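Local coordinates for protein putative oxidoreductase yhhX (Escherichia coli K-12, PDB 3F4L) that probably works as an NADP-dependent scyllo-inositol dehydrogenase of the Gfo/Idh/MocA family, at residues A32-R37 with I51-D56; N4-G9 with P64-V69; Y21-K26 with P46-I51. One frame throughout, in Å; residues are numbered along the deposited sequence.

Interaction 1. Residues A32-R37 with I51-D56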
loop_
_atom_site.group_PDB
_atom_site.type_symbol
_atom_site.label_atom_id
_atom_site.label_comp_id
_atom_site.label_asym_id
_atom_site.label_seq_id
_atom_site.Cartn_x
_atom_site.Cartn_y
_atom_site.Cartn_z
ATOM N N ALA A 32 -36.984 8.980 -24.736
ATOM C CA ALA A 32 -38.214 8.583 -25.412
ATOM C C ALA A 32 -38.925 7.393 -24.791
ATOM O O ALA A 32 -40.152 7.366 -24.736
ATOM C CB ALA A 32 -37.924 8.301 -26.880
ATOM N N HIS A 33 -38.157 6.412 -24.327
ATOM C CA HIS A 33 -38.738 5.217 -23.733
ATOM C C HIS A 33 -37.918 4.697 -22.572
ATOM O O HIS A 33 -36.709 4.888 -22.500
ATOM C CB HIS A 33 -38.785 4.065 -24.734
ATOM C CG HIS A 33 -39.392 4.414 -26.053
ATOM N ND1 HIS A 33 -40.753 4.427 -26.268
ATOM C CD2 HIS A 33 -38.819 4.738 -27.236
ATOM C CE1 HIS A 33 -40.992 4.743 -27.529
ATOM N NE2 HIS A 33 -39.835 4.936 -28.137
ATOM N N ILE A 34 -38.606 4.007 -21.680
ATOM C CA ILE A 34 -37.959 3.342 -20.572
ATOM C C ILE A 34 -38.679 2.017 -20.451
ATOM O O ILE A 34 -39.862 1.966 -20.126
ATOM C CB ILE A 34 -38.049 4.124 -19.258
ATOM C CG1 ILE A 34 -37.093 5.327 -19.309
ATOM C CG2 ILE A 34 -37.658 3.203 -18.085
ATOM C CD1 ILE A 34 -36.981 6.075 -17.988
ATOM N N PHE A 35 -37.957 0.949 -20.776
ATOM C CA PHE A 35 -38.476 -0.403 -20.700
ATOM C C PHE A 35 -38.227 -0.956 -19.306
ATOM O O PHE A 35 -37.232 -0.619 -18.665
ATOM C CB PHE A 35 -37.764 -1.300 -21.716
ATOM C CG PHE A 35 -37.939 -2.777 -21.457
ATOM C CD1 PHE A 35 -39.048 -3.459 -21.947
ATOM C CD2 PHE A 35 -37.004 -3.479 -20.699
ATOM C CE1 PHE A 35 -39.219 -4.822 -21.681
ATOM C CE2 PHE A 35 -37.167 -4.839 -20.428
ATOM C CZ PHE A 35 -38.276 -5.510 -20.920
ATOM N N ARG A 36 -39.150 -1.787 -18.842
ATOM C CA ARG A 36 -39.035 -2.463 -17.554
ATOM C C ARG A 36 -39.972 -3.656 -17.599
ATOM O O ARG A 36 -41.057 -3.578 -18.176
ATOM C CB ARG A 36 -39.386 -1.541 -16.374
ATOM C CG ARG A 36 -40.304 -0.375 -16.690
ATOM C CD ARG A 36 -41.706 -0.579 -16.174
ATOM N NE ARG A 36 -42.625 -1.009 -17.218
ATOM C CZ ARG A 36 -43.827 -0.476 -17.419
ATOM N NH1 ARG A 36 -44.258 0.512 -16.650
ATOM N NH2 ARG A 36 -44.598 -0.931 -18.391
ATOM N N ARG A 37 -39.542 -4.762 -17.011
ATOM C CA ARG A 37 -40.350 -5.979 -17.001
ATOM C C ARG A 37 -41.662 -5.756 -16.249
ATOM O O ARG A 37 -42.724 -6.209 -16.680
ATOM C CB ARG A 37 -39.568 -7.119 -16.346
ATOM C CG ARG A 37 -38.057 -6.981 -16.474
ATOM C CD ARG A 37 -37.410 -8.331 -16.687
ATOM N NE ARG A 37 -37.941 -8.968 -17.887
ATOM C CZ ARG A 37 -37.537 -10.142 -18.358
ATOM N NH1 ARG A 37 -36.584 -10.820 -17.728
ATOM N NH2 ARG A 37 -38.087 -10.637 -19.461
ATOM N N ILE A 51 -41.960 10.792 -20.276
ATOM C CA ILE A 51 -41.411 9.514 -20.690
ATOM C C ILE A 51 -42.460 8.430 -20.886
ATOM O O ILE A 51 -43.398 8.302 -20.097
ATOM C CB ILE A 51 -40.365 8.982 -19.657
ATOM C CG1 ILE A 51 -39.286 10.038 -19.394
ATOM C CG2 ILE A 51 -39.710 7.701 -20.195
ATOM C CD1 ILE A 51 -38.274 9.652 -18.303
ATOM N N HIS A 52 -42.293 7.649 -21.946
ATOM C CA HIS A 52 -43.182 6.530 -22.238
ATOM C C HIS A 52 -42.586 5.271 -21.616
ATOM O O HIS A 52 -41.534 4.800 -22.061
ATOM C CB HIS A 52 -43.317 6.334 -23.752
ATOM C CG HIS A 52 -44.018 5.067 -24.146
ATOM N ND1 HIS A 52 -45.328 4.795 -23.803
ATOM C CD2 HIS A 52 -43.590 3.993 -24.854
ATOM C CE1 HIS A 52 -45.674 3.614 -24.282
ATOM N NE2 HIS A 52 -44.637 3.104 -24.923
ATOM N N PHE A 53 -43.234 4.742 -20.580
ATOM C CA PHE A 53 -42.767 3.522 -19.930
ATOM C C PHE A 53 -43.442 2.341 -20.613
ATOM O O PHE A 53 -44.625 2.390 -20.911
ATOM C CB PHE A 53 -43.116 3.527 -18.437
ATOM C CG PHE A 53 -42.317 4.513 -17.635
ATOM C CD1 PHE A 53 -42.744 5.828 -17.489
ATOM C CD2 PHE A 53 -41.114 4.134 -17.056
ATOM C CE1 PHE A 53 -41.971 6.750 -16.773
ATOM C CE2 PHE A 53 -40.338 5.046 -16.341
ATOM C CZ PHE A 53 -40.767 6.357 -16.201
ATOM N N THR A 54 -42.699 1.270 -20.843
ATOM C CA THR A 54 -43.254 0.119 -21.537
ATOM C C THR A 54 -42.605 -1.192 -21.116
ATOM O O THR A 54 -41.482 -1.205 -20.611
ATOM C CB THR A 54 -43.068 0.299 -23.070
ATOM O OG1 THR A 54 -43.412 -0.907 -23.759
ATOM C CG2 THR A 54 -41.631 0.657 -23.381
ATOM N N SER A 55 -43.325 -2.289 -21.328
ATOM C CA SER A 55 -42.829 -3.617 -21.011
ATOM C C SER A 55 -42.652 -4.400 -22.307
ATOM O O SER A 55 -42.406 -5.605 -22.294
ATOM C CB SER A 55 -43.797 -4.342 -20.080
ATOM O OG SER A 55 -43.743 -3.774 -18.782
ATOM N N ASP A 56 -42.785 -3.691 -23.426
ATOM C CA ASP A 56 -42.613 -4.272 -24.753
ATOM C C ASP A 56 -41.309 -3.696 -25.302
ATOM O O ASP A 56 -41.259 -2.545 -25.740
ATOM C CB ASP A 56 -43.798 -3.893 -25.653
ATOM C CG ASP A 56 -43.612 -4.331 -27.098
ATOM O OD1 ASP A 56 -42.658 -5.089 -27.393
ATOM O OD2 ASP A 56 -44.436 -3.915 -27.944
#

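Interaction 2. Residues N4-G9 with P64-V69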
loop_
_atom_site.group_PDB
_atom_site.type_symbol
_atom_site.label_atom_id
_atom_site.label_comp_id
_atom_site.label_asym_id
_atom_site.label_seq_id
_atom_site.Cartn_x
_atom_site.Cartn_y
_atom_site.Cartn_z
ATOM N N ASN A 4 -32.521 11.161 -29.189
ATOM C CA ASN A 4 -33.492 10.399 -28.409
ATOM C C ASN A 4 -32.811 9.134 -27.899
ATOM O O ASN A 4 -32.085 8.457 -28.639
ATOM C CB ASN A 4 -34.703 9.996 -29.255
ATOM C CG ASN A 4 -35.669 11.142 -29.477
ATOM O OD1 ASN A 4 -36.839 10.933 -29.845
ATOM N ND2 ASN A 4 -35.193 12.362 -29.261
ATOM N N CYS A 5 -33.038 8.819 -26.631
ATOM C CA CYS A 5 -32.448 7.627 -26.054
ATOM C C CYS A 5 -33.526 6.827 -25.343
ATOM O O CYS A 5 -34.677 7.273 -25.232
ATOM C CB CYS A 5 -31.327 8.010 -25.083
ATOM S SG CYS A 5 -31.833 9.066 -23.687
ATOM N N ALA A 6 -33.158 5.642 -24.875
ATOM C CA ALA A 6 -34.092 4.788 -24.165
ATOM C C ALA A 6 -33.353 3.930 -23.148
ATOM O O ALA A 6 -32.207 3.550 -23.357
ATOM C CB ALA A 6 -34.850 3.906 -25.148
ATOM N N PHE A 7 -34.013 3.625 -22.040
ATOM C CA PHE A 7 -33.383 2.805 -21.027
ATOM C C PHE A 7 -34.000 1.434 -20.909
ATOM O O PHE A 7 -35.221 1.281 -20.971
ATOM C CB PHE A 7 -33.461 3.475 -19.652
ATOM C CG PHE A 7 -32.610 4.684 -19.527
ATOM C CD1 PHE A 7 -33.025 5.901 -20.056
ATOM C CD2 PHE A 7 -31.366 4.605 -18.906
ATOM C CE1 PHE A 7 -32.204 7.027 -19.969
ATOM C CE2 PHE A 7 -30.539 5.716 -18.812
ATOM C CZ PHE A 7 -30.955 6.928 -19.342
ATOM N N ILE A 8 -33.141 0.432 -20.761
ATOM C CA ILE A 8 -33.598 -0.928 -20.542
ATOM C C ILE A 8 -33.329 -1.108 -19.056
ATOM O O ILE A 8 -32.175 -1.268 -18.636
ATOM C CB ILE A 8 -32.766 -1.971 -21.305
ATOM C CG1 ILE A 8 -32.744 -1.650 -22.801
ATOM C CG2 ILE A 8 -33.346 -3.355 -21.061
ATOM C CD1 ILE A 8 -34.090 -1.570 -23.426
ATOM N N GLY A 9 -34.391 -1.058 -18.264
ATOM C CA GLY A 9 -34.256 -1.201 -16.832
ATOM C C GLY A 9 -34.606 0.105 -16.149
ATOM O O GLY A 9 -34.205 1.185 -16.592
ATOM N N PRO A 64 -37.548 4.440 -34.767
ATOM C CA PRO A 64 -36.595 5.036 -35.711
ATOM C C PRO A 64 -35.752 6.166 -35.126
ATOM O O PRO A 64 -34.588 6.340 -35.490
ATOM C CB PRO A 64 -37.497 5.542 -36.837
ATOM C CG PRO A 64 -38.655 4.590 -36.795
ATOM C CD PRO A 64 -38.916 4.480 -35.319
ATOM N N ASP A 65 -36.343 6.932 -34.217
ATOM C CA ASP A 65 -35.649 8.064 -33.626
ATOM C C ASP A 65 -34.752 7.766 -32.431
ATOM O O ASP A 65 -34.054 8.658 -31.959
ATOM C CB ASP A 65 -36.660 9.146 -33.256
ATOM C CG ASP A 65 -37.512 9.567 -34.441
ATOM O OD1 ASP A 65 -36.937 9.947 -35.491
ATOM O OD2 ASP A 65 -38.756 9.512 -34.321
ATOM N N VAL A 66 -34.762 6.530 -31.936
ATOM C CA VAL A 66 -33.897 6.186 -30.807
ATOM C C VAL A 66 -32.499 5.888 -31.336
ATOM O O VAL A 66 -32.329 5.014 -32.186
ATOM C CB VAL A 66 -34.410 4.943 -30.034
ATOM C CG1 VAL A 66 -33.357 4.494 -29.021
ATOM C CG2 VAL A 66 -35.711 5.276 -29.318
ATOM N N LYS A 67 -31.503 6.613 -30.831
ATOM C CA LYS A 67 -30.122 6.422 -31.277
ATOM C C LYS A 67 -29.247 5.760 -30.225
ATOM O O LYS A 67 -28.211 5.177 -30.546
ATOM C CB LYS A 67 -29.504 7.771 -31.666
ATOM C CG LYS A 67 -30.229 8.486 -32.798
ATOM C CD LYS A 67 -29.949 7.853 -34.158
ATOM C CE LYS A 67 -28.596 8.304 -34.708
ATOM N NZ LYS A 67 -28.418 7.976 -36.163
ATOM N N LEU A 68 -29.647 5.862 -28.962
ATOM C CA LEU A 68 -28.867 5.254 -27.888
ATOM C C LEU A 68 -29.746 4.479 -26.918
ATOM O O LEU A 68 -30.774 4.975 -26.457
ATOM C CB LEU A 68 -28.083 6.325 -27.110
ATOM C CG LEU A 68 -27.304 5.754 -25.907
ATOM C CD1 LEU A 68 -26.064 4.992 -26.392
ATOM C CD2 LEU A 68 -26.917 6.886 -24.949
ATOM N N VAL A 69 -29.339 3.252 -26.625
ATOM C CA VAL A 69 -30.056 2.404 -25.684
ATOM C C VAL A 69 -29.132 2.206 -24.483
ATOM O O VAL A 69 -27.968 1.864 -24.647
ATOM C CB VAL A 69 -30.401 1.037 -26.319
ATOM C CG1 VAL A 69 -30.978 0.108 -25.275
ATOM C CG2 VAL A 69 -31.407 1.247 -27.465
#

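Interaction 3. Residues Y21-K26 with P46-I51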
loop_
_atom_site.group_PDB
_atom_site.type_symbol
_atom_site.label_atom_id
_atom_site.label_comp_id
_atom_site.label_asym_id
_atom_site.label_seq_id
_atom_site.Cartn_x
_atom_site.Cartn_y
_atom_site.Cartn_z
ATOM N N TYR A 21 -28.897 13.329 -14.474
ATOM C CA TYR A 21 -27.972 13.983 -15.392
ATOM C C TYR A 21 -28.541 14.172 -16.797
ATOM O O TYR A 21 -28.334 15.212 -17.432
ATOM C CB TYR A 21 -26.677 13.165 -15.459
ATOM C CG TYR A 21 -25.937 13.126 -14.146
ATOM C CD1 TYR A 21 -25.134 14.202 -13.742
ATOM C CD2 TYR A 21 -26.078 12.048 -13.279
ATOM C CE1 TYR A 21 -24.498 14.200 -12.520
ATOM C CE2 TYR A 21 -25.444 12.034 -12.041
ATOM C CZ TYR A 21 -24.657 13.112 -11.669
ATOM O OH TYR A 21 -24.035 13.092 -10.451
ATOM N N VAL A 22 -29.250 13.160 -17.283
ATOM C CA VAL A 22 -29.839 13.212 -18.606
ATOM C C VAL A 22 -30.985 14.214 -18.670
ATOM O O VAL A 22 -31.129 14.936 -19.661
ATOM C CB VAL A 22 -30.336 11.816 -19.030
ATOM C CG1 VAL A 22 -31.103 11.902 -20.362
ATOM C CG2 VAL A 22 -29.138 10.885 -19.172
ATOM N N LEU A 23 -31.794 14.270 -17.612
ATOM C CA LEU A 23 -32.919 15.200 -17.584
ATOM C C LEU A 23 -32.446 16.648 -17.410
ATOM O O LEU A 23 -33.240 17.580 -17.503
ATOM C CB LEU A 23 -33.901 14.817 -16.468
ATOM C CG LEU A 23 -34.449 13.388 -16.567
ATOM C CD1 LEU A 23 -35.315 13.066 -15.336
ATOM C CD2 LEU A 23 -35.259 13.237 -17.856
ATOM N N ASN A 24 -31.153 16.834 -17.154
ATOM C CA ASN A 24 -30.605 18.183 -17.008
ATOM C C ASN A 24 -30.014 18.627 -18.358
ATOM O O ASN A 24 -29.465 19.731 -18.479
ATOM C CB ASN A 24 -29.503 18.197 -15.946
ATOM C CG ASN A 24 -29.603 19.396 -15.010
ATOM O OD1 ASN A 24 -29.785 20.540 -15.445
ATOM N ND2 ASN A 24 -29.469 19.137 -13.714
ATOM N N ARG A 25 -30.122 17.757 -19.362
ATOM C CA ARG A 25 -29.597 18.044 -20.697
ATOM C C ARG A 25 -30.689 17.925 -21.761
ATOM O O ARG A 25 -30.459 17.358 -22.828
ATOM C CB ARG A 25 -28.445 17.077 -21.023
ATOM C CG ARG A 25 -27.271 17.147 -20.027
ATOM C CD ARG A 25 -26.251 16.032 -20.240
ATOM N NE ARG A 25 -25.212 16.027 -19.209
ATOM C CZ ARG A 25 -24.359 17.022 -18.994
ATOM N NH1 ARG A 25 -24.416 18.114 -19.744
ATOM N NH2 ARG A 25 -23.454 16.937 -18.031
ATOM N N LYS A 26 -31.872 18.461 -21.472
ATOM C CA LYS A 26 -32.986 18.396 -22.413
ATOM C C LYS A 26 -32.698 19.023 -23.782
ATOM O O LYS A 26 -33.385 18.727 -24.756
ATOM C CB LYS A 26 -34.234 19.047 -21.798
ATOM C CG LYS A 26 -34.764 18.341 -20.551
ATOM C CD LYS A 26 -36.142 17.734 -20.812
ATOM C CE LYS A 26 -36.656 16.928 -19.625
ATOM N NZ LYS A 26 -36.883 17.757 -18.412
ATOM N N PRO A 46 -43.574 13.356 -11.126
ATOM C CA PRO A 46 -43.783 14.356 -12.180
ATOM C C PRO A 46 -42.615 14.566 -13.153
ATOM O O PRO A 46 -42.837 14.827 -14.338
ATOM C CB PRO A 46 -44.125 15.613 -11.386
ATOM C CG PRO A 46 -44.913 15.043 -10.228
ATOM C CD PRO A 46 -44.042 13.858 -9.824
ATOM N N ILE A 47 -41.382 14.438 -12.666
ATOM C CA ILE A 47 -40.219 14.631 -13.521
ATOM C C ILE A 47 -40.104 13.610 -14.655
ATOM O O ILE A 47 -39.313 13.804 -15.577
ATOM C CB ILE A 47 -38.891 14.616 -12.706
ATOM C CG1 ILE A 47 -38.783 13.323 -11.878
ATOM C CG2 ILE A 47 -38.808 15.872 -11.832
ATOM C CD1 ILE A 47 -37.374 13.084 -11.287
ATOM N N TYR A 48 -40.895 12.538 -14.596
ATOM C CA TYR A 48 -40.858 11.511 -15.639
ATOM C C TYR A 48 -42.110 11.547 -16.528
ATOM O O TYR A 48 -42.297 10.679 -17.383
ATOM C CB TYR A 48 -40.753 10.111 -15.014
ATOM C CG TYR A 48 -39.614 9.906 -14.030
ATOM C CD1 TYR A 48 -38.308 10.277 -14.347
ATOM C CD2 TYR A 48 -39.843 9.302 -12.790
ATOM C CE1 TYR A 48 -37.262 10.053 -13.464
ATOM C CE2 TYR A 48 -38.791 9.074 -11.887
ATOM C CZ TYR A 48 -37.508 9.451 -12.239
ATOM O OH TYR A 48 -36.467 9.234 -11.376
ATOM N N SER A 49 -42.959 12.553 -16.329
ATOM C CA SER A 49 -44.213 12.671 -17.082
ATOM C C SER A 49 -44.110 12.622 -18.606
ATOM O O SER A 49 -45.050 12.195 -19.270
ATOM C CB SER A 49 -44.956 13.950 -16.677
ATOM O OG SER A 49 -44.210 15.110 -17.009
ATOM N N HIS A 50 -42.975 13.044 -19.157
ATOM C CA HIS A 50 -42.778 13.060 -20.609
ATOM C C HIS A 50 -42.243 11.739 -21.161
ATOM O O HIS A 50 -42.081 11.587 -22.372
ATOM C CB HIS A 50 -41.784 14.159 -20.978
ATOM C CG HIS A 50 -40.418 13.942 -20.398
ATOM N ND1 HIS A 50 -40.178 13.936 -19.041
ATOM C CD2 HIS A 50 -39.226 13.691 -20.991
ATOM C CE1 HIS A 50 -38.898 13.689 -18.823
ATOM N NE2 HIS A 50 -38.298 13.536 -19.989
ATOM N N ILE A 51 -41.960 10.792 -20.276
ATOM C CA ILE A 51 -41.411 9.514 -20.690
ATOM C C ILE A 51 -42.460 8.430 -20.886
ATOM O O ILE A 51 -43.398 8.302 -20.097
ATOM C CB ILE A 51 -40.365 8.982 -19.657
ATOM C CG1 ILE A 51 -39.286 10.038 -19.394
ATOM C CG2 ILE A 51 -39.710 7.701 -20.195
ATOM C CD1 ILE A 51 -38.274 9.652 -18.303
HETATM O O HOH W 1 -37.957 16.131 -16.088
#

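Interaction 1. Residues A32-R37 with I51-D56
I34 and F53 pair in register between two parallel strands, where the amide of I34 donates to H52 O and its carbonyl accepts from T54 N (3.0 Å). The I34 side chain spreads along the second strand. Its CB lies 3.8 Å from F53 CD2; CG2 lies 3.7 Å from F53 CE2, approaching that ring obliquely; CG1 turns to I51, 3.6 Å from its CG2; and CD1 finishes 3.8 Å from I51 CD1. Beta-branching suits a residue that must serve two apolar neighbours at once. Past the strand, S55 OG bonds to both the backbone and the side chain of R36: it donates to R36 O (2.8 Å) and accepts from R36 NH2 (3.0 Å), which bends back because the arginine chain kinks at chi2 (106°) and chi3 (-101°). That fold lays one guanidinium face over the T54 N and F53 CB region, while NH1 forms a salt bridge with E43. A leucine at R36 would probably leave E43 without its charge partner and take from S55 OG the guanidinium N-H it accepts from. Strand 52-54 is the sheet's edge within this chain, strand 3-8 flanks 29-35 on its other side, and helix 58-61 covers H33 and T54 through V60.

Interaction 2. Residues N4-G9 with P64-V69
N4 O and A6 N join strand 4-8 to the parallel strand 66-69, accepting from K67 N (2.9 Å) and donating to L68 O (2.9 Å), while the two strand directions differ by 37°. The register passes over K67: C5 pairs with L68 and A6 with V69. On one face C5 CB rests 4.2 Å from L68 CB. On the other, A6 is small enough to let V66 CG1 approach its CB to 4.2 Å, a methyl placed anti to the V66 backbone N (chi1 171°). This is the pairing of first and fourth strands of a Rossmann fold, at which the sheet order reverses: strands 29-35 and 52-54 lie to one side of 3-8, and 66-71 begins the other half. The first strand leads through G9 into the turn that probably receives the dinucleotide here, as it does in relatives. Just before it, I8 and V69 cross obliquely, with CG1 of I8 3.5 Å from CG1 of V69, as branched aliphatics suited to a buried sheet. At the opposite end, N4 and D65 lie side by side: N4 CB comes within 3.1 Å of D65 O, and N4 OD1 is 3.9 Å from D65 CB, their amide and carboxylate planes turned 74° apart.

Interaction 3. Residues Y21-K26 with P46-I51
K26 and I47 meet through one water, which donates to I47 O at 2.7 Å and accepts from K26 NZ at 3.0 Å. A long lysine suits this surface position, since its flexible chain, bent at chi2 and chi4, can reach across to the loop and offer its charged amine to the water. On the way its CE passes 3.8 Å from H50 NE2, approaching the imidazole obliquely. The amine itself stays further off, yet its charge would probably make protonation of H50 somewhat less favourable. L23 carries the apolar part of the contact and uses both branches of its fork. CD2 lies in the plane of the H50 ring, at its edge, 3.7 Å from NE2, while CD1 turns to Y48 and stands 4.0 Å from CE1. Leucine fits because its two methyls can serve two different rings.

The pieces joined are the end of helix 12-22, the first helix of the Rossmann fold, and the connection from strand 29-35 to strand 52-54. Where a classical Rossmann crossover carries a helix, this connection instead has only a short 3-10 segment, 46-48, followed by a type I turn from Y48 to I51, closed by I51 N to Y48 O (2.9 Å). The helix side makes its own type I turn, V22 to R25, which brings K26 round to face the loop. I51 CG1 supports one face of the H50 ring from 3.6 Å above the plane. Y48 is covered in a similar way by I47 CG1 over its ring centre, and reaches inward to T15 and L19 of helix 12-22, and its ring meets F10, in the turn before that helix, edge-to-face. R25 points elsewhere, forming salt bridges with D297 and D303.

In the fold
All three contacts belong to the N-terminal Rossmann domain. Interactions 1 and 2, with centres about 10 Å apart, lie side by side in one sheet, where strands 29-35 and 3-8 are joined by probable hydrogen bonds from F35 N to F7 O (2.8 Å) and from G9 N to F35 O (2.9 Å). Interaction 3, its centre about 14 Å from each of the others, ties the end of helix 12-22 to the loop before strand 52-54. It shares I51 with interaction 1, and Y48 CB packs 3.9 Å from F53 CZ. F10, in the turn after strand 3-8, is a common neighbour of I34, F53 and Y48. That turn probably helps bind the nucleotide, as in relatives.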